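Local structure of myosin-4 (Saccharomyces cerevisiae, 4LL6) at residues Leu19-Gly24 and Ser67-Thr72; Thr48-Leu53 and Ile60-Phe65; Lys27-Thr32 and Gly89-Ser94. The protein moves along actin as a motor that, recruited through the adaptor She3, delivers mRNAs such as ASH1 to the yeast bud. The protein carries 1 engineered substitution. All blocks are in the same frame, centred on the assembly; numbering follows the deposited sequence.

All three contacts are packing within the elongated, all-helical globular tail domain and lie on the same side of the chain's centre, contact 2 farthest out (about 29 Å between centres) and contact 3 nearest (about 17 Å). Helix 59-78 serves both contact 1, with helix 14-26, and contact 2, with helix 41-55; their centres are 12 Å apart and Val21 CG2 meets Phe65 CE1 at 3.7 Å. Contact 3 joins contact 1 through the chain, 14 Å away between centres: the chain leaving helix 14-26 enters it, with a probable hydrogen bond from Lys27 N to Thr22 O at 3.0 Å. Contacts 2 and 3 do not touch, their nearest atoms being about 11 Å apart.

Contact 1 of 3, residues Leu19-Gly24 and Ser67-Thr72; sequences LEVTEG and SKVLLT
Thr22 of helix 14-26 and Thr72 of helix 59-78 form the tight part of this contact, their side chains meeting at about a right angle, with Thr72 OG1 set against the CB and CG2 of Thr22. Thr72 OG1 lies 3.4 Å from Thr22 CB and equally close to Thr22 CG2, whereas the two hydroxyl oxygens stay 4.2 Å apart. The torsions explain this mismatch. Thr22 OG1 sits between its backbone N and carbonyl carbon (chi1 74°) and turns to the next residue, giving a 2.9 Å hydrogen bond to Glu23 OE2, met on the anti side and out of the carboxylate plane. Thr72 OG1 (chi1 -54°) instead donates back into its own helix, 2.8 Å from Lys68 O. Thr72 N bonds to that same carbonyl oxygen from the opposite face of its plane.

One flank is buried and apolar: Val21 CG1 faces Val69 CG2 at 4.2 Å, and Val45 and Ile46 of helix 41-55 close in on these two valines. The other flank is looser and reaches solvent. There, of Lys68, only CG comes close to Thr22 CG2, at 4.0 Å. Past CG the exposed lysine chain bends at three successive torsions, and Glu23 carries its carboxylate to a salt bridge with Lys27.

The two segments run nearly parallel, 4° apart, with axes 9.9 Å from each other at closest approach, and they bury a modest 205 Å². Each threonine hydroxyl has a hydrogen-bond partner on its own helix; Thr22 offers carbon, CB and CG2, to the Thr72 oxygen, and the rest is methyl and methylene packing. Helix-to-helix cohesion here is therefore van der Waals packing with polar groups satisfied locally, and it depends on shape rather than on directional bonds.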
# COMPACT_ATOMS: atom_id res chain seq x y z
N LEU A 19 -8.69 -14.10 -25.54
CA LEU A 19 -7.34 -13.94 -26.08
C LEU A 19 -7.11 -12.55 -26.69
O LEU A 19 -6.01 -12.00 -26.64
CB LEU A 19 -7.08 -15.02 -27.12
CG LEU A 19 -6.40 -16.28 -26.56
CD1 LEU A 19 -7.12 -16.77 -25.31
CD2 LEU A 19 -6.38 -17.35 -27.64
N GLU A 20 -8.15 -11.99 -27.29
CA GLU A 20 -8.03 -10.66 -27.87
C GLU A 20 -7.68 -9.66 -26.76
O GLU A 20 -6.78 -8.83 -26.91
CB GLU A 20 -9.34 -10.25 -28.55
CG GLU A 20 -9.39 -10.51 -30.05
CD GLU A 20 -10.33 -9.55 -30.76
OE1 GLU A 20 -10.19 -8.33 -30.53
OE2 GLU A 20 -11.19 -10.00 -31.56
N VAL A 21 -8.40 -9.78 -25.64
CA VAL A 21 -8.21 -8.90 -24.51
C VAL A 21 -6.88 -9.08 -23.77
O VAL A 21 -6.17 -8.10 -23.55
CB VAL A 21 -9.38 -9.06 -23.48
CG1 VAL A 21 -9.12 -8.25 -22.22
CG2 VAL A 21 -10.69 -8.61 -24.11
N THR A 22 -6.53 -10.30 -23.40
CA THR A 22 -5.29 -10.46 -22.65
C THR A 22 -4.03 -10.38 -23.50
O THR A 22 -3.02 -9.78 -23.08
CB THR A 22 -5.27 -11.77 -21.86
OG1 THR A 22 -5.05 -12.88 -22.75
CG2 THR A 22 -6.58 -11.95 -21.11
N GLU A 23 -4.07 -10.95 -24.69
CA GLU A 23 -2.90 -10.94 -25.55
C GLU A 23 -2.84 -9.79 -26.53
O GLU A 23 -1.79 -9.18 -26.71
CB GLU A 23 -2.82 -12.26 -26.31
CG GLU A 23 -2.86 -13.46 -25.41
CD GLU A 23 -1.86 -13.35 -24.28
OE1 GLU A 23 -0.70 -13.01 -24.57
OE2 GLU A 23 -2.24 -13.62 -23.11
N GLY A 24 -3.96 -9.47 -27.14
CA GLY A 24 -3.98 -8.41 -28.13
C GLY A 24 -4.16 -7.00 -27.63
O GLY A 24 -3.92 -6.04 -28.38
N SER A 67 -11.49 -14.39 -14.65
CA SER A 67 -10.38 -15.14 -14.07
C SER A 67 -9.11 -14.96 -14.90
O SER A 67 -8.07 -14.60 -14.36
CB SER A 67 -10.74 -16.63 -13.98
OG SER A 67 -9.58 -17.42 -13.70
N LYS A 68 -9.19 -15.19 -16.20
CA LYS A 68 -8.02 -15.04 -17.06
C LYS A 68 -7.53 -13.58 -17.07
O LYS A 68 -6.33 -13.31 -17.06
CB LYS A 68 -8.37 -15.48 -18.48
CG LYS A 68 -7.19 -15.50 -19.43
CD LYS A 68 -6.21 -16.61 -19.07
CE LYS A 68 -6.86 -17.99 -19.20
NZ LYS A 68 -7.34 -18.23 -20.59
N VAL A 69 -8.46 -12.63 -17.08
CA VAL A 69 -8.07 -11.23 -17.09
C VAL A 69 -7.27 -10.86 -15.84
O VAL A 69 -6.26 -10.17 -15.91
CB VAL A 69 -9.33 -10.31 -17.19
CG1 VAL A 69 -9.00 -8.88 -16.79
CG2 VAL A 69 -9.88 -10.34 -18.61
N LEU A 70 -7.72 -11.35 -14.68
CA LEU A 70 -7.05 -11.02 -13.42
C LEU A 70 -5.67 -11.66 -13.30
O LEU A 70 -4.77 -11.12 -12.65
CB LEU A 70 -7.94 -11.44 -12.24
CG LEU A 70 -9.34 -10.81 -12.20
CD1 LEU A 70 -10.21 -11.47 -11.12
CD2 LEU A 70 -9.21 -9.33 -11.95
N LEU A 71 -5.50 -12.81 -13.92
CA LEU A 71 -4.22 -13.48 -13.88
C LEU A 71 -3.25 -12.68 -14.75
O LEU A 71 -2.08 -12.47 -14.37
CB LEU A 71 -4.35 -14.92 -14.39
CG LEU A 71 -5.00 -15.86 -13.38
CD1 LEU A 71 -5.17 -17.23 -14.00
CD2 LEU A 71 -4.16 -15.90 -12.10
N THR A 72 -3.74 -12.23 -15.89
CA THR A 72 -2.93 -11.45 -16.82
C THR A 72 -2.46 -10.15 -16.17
O THR A 72 -1.26 -9.85 -16.17
CB THR A 72 -3.70 -11.09 -18.10
OG1 THR A 72 -4.24 -12.28 -18.69
CG2 THR A 72 -2.78 -10.41 -19.09

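Contact 2 of 3, residues Thr48-Leu53 and Ile60-Phe65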
# COMPACT_ATOMS: atom_id res chain seq x y z
N THR A 48 -17.00 -3.78 -20.45
CA THR A 48 -17.87 -3.85 -21.61
C THR A 48 -18.22 -5.31 -21.89
O THR A 48 -19.37 -5.66 -22.09
CB THR A 48 -17.20 -3.23 -22.87
OG1 THR A 48 -17.32 -1.80 -22.81
CG2 THR A 48 -17.88 -3.73 -24.15
N VAL A 49 -17.20 -6.16 -21.91
CA VAL A 49 -17.40 -7.57 -22.15
C VAL A 49 -18.27 -8.20 -21.05
O VAL A 49 -19.28 -8.84 -21.33
CB VAL A 49 -16.06 -8.32 -22.21
CG1 VAL A 49 -16.29 -9.81 -22.29
CG2 VAL A 49 -15.27 -7.84 -23.40
N VAL A 50 -17.88 -8.01 -19.80
CA VAL A 50 -18.64 -8.59 -18.71
C VAL A 50 -20.09 -8.13 -18.68
O VAL A 50 -20.99 -8.93 -18.52
CB VAL A 50 -18.02 -8.27 -17.36
CG1 VAL A 50 -18.95 -8.74 -16.26
CG2 VAL A 50 -16.67 -8.96 -17.24
N SER A 51 -20.30 -6.83 -18.84
CA SER A 51 -21.65 -6.30 -18.81
C SER A 51 -22.52 -6.99 -19.84
O SER A 51 -23.68 -7.31 -19.58
CB SER A 51 -21.64 -4.79 -19.07
OG SER A 51 -22.95 -4.27 -18.97
N SER A 52 -21.95 -7.23 -21.01
CA SER A 52 -22.69 -7.88 -22.09
C SER A 52 -22.94 -9.34 -21.73
O SER A 52 -24.06 -9.83 -21.85
CB SER A 52 -21.89 -7.79 -23.39
OG SER A 52 -22.68 -8.20 -24.49
N LEU A 53 -21.90 -10.04 -21.29
CA LEU A 53 -22.03 -11.43 -20.91
C LEU A 53 -23.11 -11.60 -19.83
O LEU A 53 -23.99 -12.44 -19.96
CB LEU A 53 -20.69 -11.98 -20.40
CG LEU A 53 -19.61 -12.34 -21.44
CD1 LEU A 53 -18.30 -12.65 -20.71
CD2 LEU A 53 -20.06 -13.53 -22.28
N ILE A 60 -20.85 -18.48 -16.41
CA ILE A 60 -19.62 -19.26 -16.34
C ILE A 60 -18.62 -18.57 -17.27
O ILE A 60 -17.44 -18.48 -16.96
CB ILE A 60 -19.87 -20.72 -16.76
CG1 ILE A 60 -20.79 -21.38 -15.73
CG2 ILE A 60 -18.54 -21.47 -16.85
CD1 ILE A 60 -21.06 -22.86 -15.99
N GLN A 61 -19.13 -18.06 -18.39
CA GLN A 61 -18.31 -17.35 -19.36
C GLN A 61 -17.68 -16.10 -18.76
O GLN A 61 -16.48 -15.86 -18.91
CB GLN A 61 -19.15 -16.94 -20.57
CG GLN A 61 -19.23 -18.02 -21.62
CD GLN A 61 -20.42 -18.95 -21.44
OE1 GLN A 61 -20.55 -19.94 -22.14
NE2 GLN A 61 -21.30 -18.61 -20.50
N SER A 62 -18.50 -15.30 -18.09
CA SER A 62 -18.01 -14.10 -17.44
C SER A 62 -16.92 -14.51 -16.42
O SER A 62 -15.85 -13.90 -16.35
CB SER A 62 -19.18 -13.39 -16.74
OG SER A 62 -18.71 -12.30 -15.95
N SER A 63 -17.20 -15.57 -15.66
CA SER A 63 -16.28 -16.08 -14.64
C SER A 63 -14.93 -16.46 -15.23
O SER A 63 -13.88 -16.12 -14.68
CB SER A 63 -16.89 -17.31 -13.94
OG SER A 63 -15.96 -17.96 -13.10
N LYS A 64 -14.98 -17.18 -16.35
CA LYS A 64 -13.79 -17.62 -17.07
C LYS A 64 -13.01 -16.40 -17.56
O LYS A 64 -11.81 -16.31 -17.35
CB LYS A 64 -14.20 -18.46 -18.29
CG LYS A 64 -14.91 -19.76 -17.97
CD LYS A 64 -14.00 -20.74 -17.24
CE LYS A 64 -14.61 -22.14 -17.21
NZ LYS A 64 -14.87 -22.68 -18.58
N PHE A 65 -13.71 -15.48 -18.22
CA PHE A 65 -13.11 -14.25 -18.75
C PHE A 65 -12.47 -13.39 -17.66
O PHE A 65 -11.36 -12.90 -17.81
CB PHE A 65 -14.17 -13.43 -19.48
CG PHE A 65 -13.67 -12.10 -19.99
CD1 PHE A 65 -12.81 -12.03 -21.09
CD2 PHE A 65 -14.09 -10.91 -19.40
CE1 PHE A 65 -12.39 -10.79 -21.60
CE2 PHE A 65 -13.66 -9.67 -19.91
CZ PHE A 65 -12.82 -9.61 -21.01
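Phe65 and Val49 meet because both first torsions are extended: Phe65 CG lies anti to its backbone N (chi1 176°) and swings the ring across to helix 41-55, while Val49 CG1, also anti to its N, comes over one face of that ring. The methyl is 3.7 Å from the ring centroid and 17° off the normal, a CH-pi contact displaced toward the rim, with CE2 the nearest ring atom at 3.5 Å. Val50 CG2 abuts the same ring at its edge, close to the ring plane, 3.9 Å from CD2. Its other methyl, CG1, leans on Ser62 OG at 3.6 Å. That buried hydroxyl is not left to the hydrocarbon, for it hydrogen-bonds Tyr125 outside the pair.

Toward the C-terminal end of segment 48-53, Leu53 spreads its two branches: CD1 settles 3.6 Å from the backbone CA of Ser62, and CD2 rests against Gln61 CB at 3.9 Å. Consistent with the small size of Ser62, the leucine reaches the main chain. Beyond CB the glutamine bends away from Leu53's helix, toward Met12.

The helices form an antiparallel hairpin, 163° between the segment directions and 9.4 Å between axes, joined by a short turn. Helix 14-26 covers Phe65 through Thr18 and Val21, Phe102 of helix 99-107 packs on Val50, and Leu11 of helix 6-11 adjoins Leu53.

Contact 3 of 3, residues Lys27-Thr32 and Gly89-Ser94; sequences KKVNVT and GIFWLS
Val29 and Val31, two residues apart in the loop after helix 14-26, set their methyls against Phe91 of helix 85-96. The aromatic ring is thrown outward by an extended first torsion, with Phe91 CG opposite the backbone N (chi1 168°). Val29 presents CG1, 3.5 Å from Phe91 CE2 and almost as near to CZ, at the far end of the ring. Val31 uses CG2, 3.6 Å from Phe91 CD2, and its other methyl lies beside the phenylalanine CB. Both valines carry CG1 anti to N, yet they approach differently, Val29 with CG1 at the CE2 and CZ end of the ring and Val31 with CG2 at CD2.

Trp92 takes the other rotamer: its CG sits beside the backbone N (chi1 -71°), bringing a face of the indole against Phe91. Phe91 CE2 stands 3.5 Å above the middle of the indole plane. Val29 CB adds a looser contact to Trp92 CH2 at 4.3 Å. Ile76 and Val77 of helix 59-78 also pack on the indole, and Val34 on Phe91.

Asn30, between the two valines, points away from the helix; its ND2 donates in the amide plane to Thr32 OG1 at 3.1 Å, tying the loop to itself. The Asn30-Thr32 bond thus stays within the loop, and between these segments the attachment is apolar, made by the two valines against Phe91 and Trp92.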
# COMPACT_ATOMS: atom_id res chain seq x y z
N LYS A 27 -1.67 -7.23 -22.48
CA LYS A 27 -0.22 -7.45 -22.51
C LYS A 27 0.52 -6.50 -23.44
O LYS A 27 1.74 -6.48 -23.46
CB LYS A 27 0.09 -8.88 -22.95
CG LYS A 27 0.11 -9.92 -21.85
CD LYS A 27 0.32 -11.31 -22.44
CE LYS A 27 0.65 -12.33 -21.37
NZ LYS A 27 0.98 -13.66 -21.95
N LYS A 28 -0.21 -5.72 -24.23
CA LYS A 28 0.46 -4.80 -25.13
C LYS A 28 0.48 -3.37 -24.62
O LYS A 28 1.46 -2.66 -24.84
CB LYS A 28 -0.17 -4.84 -26.52
CG LYS A 28 -0.01 -6.17 -27.24
CD LYS A 28 -0.38 -6.06 -28.71
CE LYS A 28 -0.49 -7.45 -29.33
NZ LYS A 28 0.71 -8.29 -29.02
N VAL A 29 -0.59 -2.95 -23.94
CA VAL A 29 -0.68 -1.59 -23.40
C VAL A 29 0.67 -1.13 -22.87
O VAL A 29 1.30 -1.82 -22.08
CB VAL A 29 -1.71 -1.48 -22.24
CG1 VAL A 29 -1.56 -0.14 -21.54
CG2 VAL A 29 -3.13 -1.59 -22.78
N ASN A 30 1.12 0.04 -23.31
CA ASN A 30 2.39 0.56 -22.84
C ASN A 30 2.09 1.74 -21.94
O ASN A 30 1.57 2.76 -22.40
CB ASN A 30 3.26 0.99 -24.01
CG ASN A 30 4.63 0.35 -23.95
OD1 ASN A 30 4.75 -0.87 -24.10
ND2 ASN A 30 5.66 1.16 -23.73
N VAL A 31 2.41 1.60 -20.66
CA VAL A 31 2.12 2.67 -19.73
C VAL A 31 2.80 3.98 -20.07
O VAL A 31 2.26 5.04 -19.76
CB VAL A 31 2.47 2.26 -18.30
CG1 VAL A 31 2.14 3.40 -17.35
CG2 VAL A 31 1.66 1.00 -17.91
N THR A 32 3.96 3.91 -20.71
CA THR A 32 4.70 5.12 -21.09
C THR A 32 3.94 5.94 -22.14
O THR A 32 4.09 7.17 -22.23
CB THR A 32 6.12 4.77 -21.65
OG1 THR A 32 5.99 4.09 -22.91
CG2 THR A 32 6.88 3.87 -20.68
N GLY A 89 2.27 0.31 -11.93
CA GLY A 89 1.52 -0.15 -10.78
C GLY A 89 0.26 0.67 -10.52
O GLY A 89 -0.79 0.12 -10.20
N ILE A 90 0.38 2.00 -10.67
CA ILE A 90 -0.74 2.91 -10.46
C ILE A 90 -1.75 2.75 -11.60
O ILE A 90 -2.95 2.60 -11.36
CB ILE A 90 -0.25 4.39 -10.41
CG1 ILE A 90 0.56 4.62 -9.14
CG2 ILE A 90 -1.44 5.34 -10.46
CD1 ILE A 90 1.12 6.03 -9.03
N PHE A 91 -1.26 2.75 -12.83
CA PHE A 91 -2.11 2.60 -14.00
C PHE A 91 -3.08 1.44 -13.84
O PHE A 91 -4.29 1.62 -13.86
CB PHE A 91 -1.26 2.39 -15.26
CG PHE A 91 -2.04 1.95 -16.48
CD1 PHE A 91 -2.98 2.79 -17.07
CD2 PHE A 91 -1.83 0.69 -17.03
CE1 PHE A 91 -3.70 2.38 -18.21
CE2 PHE A 91 -2.54 0.28 -18.17
CZ PHE A 91 -3.47 1.12 -18.75
N TRP A 92 -2.50 0.25 -13.69
CA TRP A 92 -3.26 -1.00 -13.54
C TRP A 92 -4.19 -1.09 -12.32
O TRP A 92 -5.33 -1.56 -12.44
CB TRP A 92 -2.29 -2.17 -13.52
CG TRP A 92 -1.66 -2.44 -14.84
CD1 TRP A 92 -0.33 -2.43 -15.13
CD2 TRP A 92 -2.34 -2.80 -16.05
NE1 TRP A 92 -0.13 -2.77 -16.45
CE2 TRP A 92 -1.34 -3.00 -17.04
CE3 TRP A 92 -3.69 -2.99 -16.40
CZ2 TRP A 92 -1.65 -3.37 -18.35
CZ3 TRP A 92 -3.99 -3.36 -17.71
CH2 TRP A 92 -2.98 -3.55 -18.67
N LEU A 93 -3.69 -0.68 -11.16
CA LEU A 93 -4.46 -0.71 -9.93
C LEU A 93 -5.62 0.27 -10.01
O LEU A 93 -6.67 0.04 -9.42
CB LEU A 93 -3.58 -0.34 -8.73
CG LEU A 93 -2.61 -1.43 -8.27
CD1 LEU A 93 -1.63 -0.85 -7.27
CD2 LEU A 93 -3.39 -2.57 -7.65
N SER A 94 -5.41 1.37 -10.75
CA SER A 94 -6.44 2.37 -10.92
C SER A 94 -7.55 1.67 -11.65
O SER A 94 -8.72 1.76 -11.26
CB SER A 94 -5.95 3.55 -11.75
OG SER A 94 -6.91 4.59 -11.78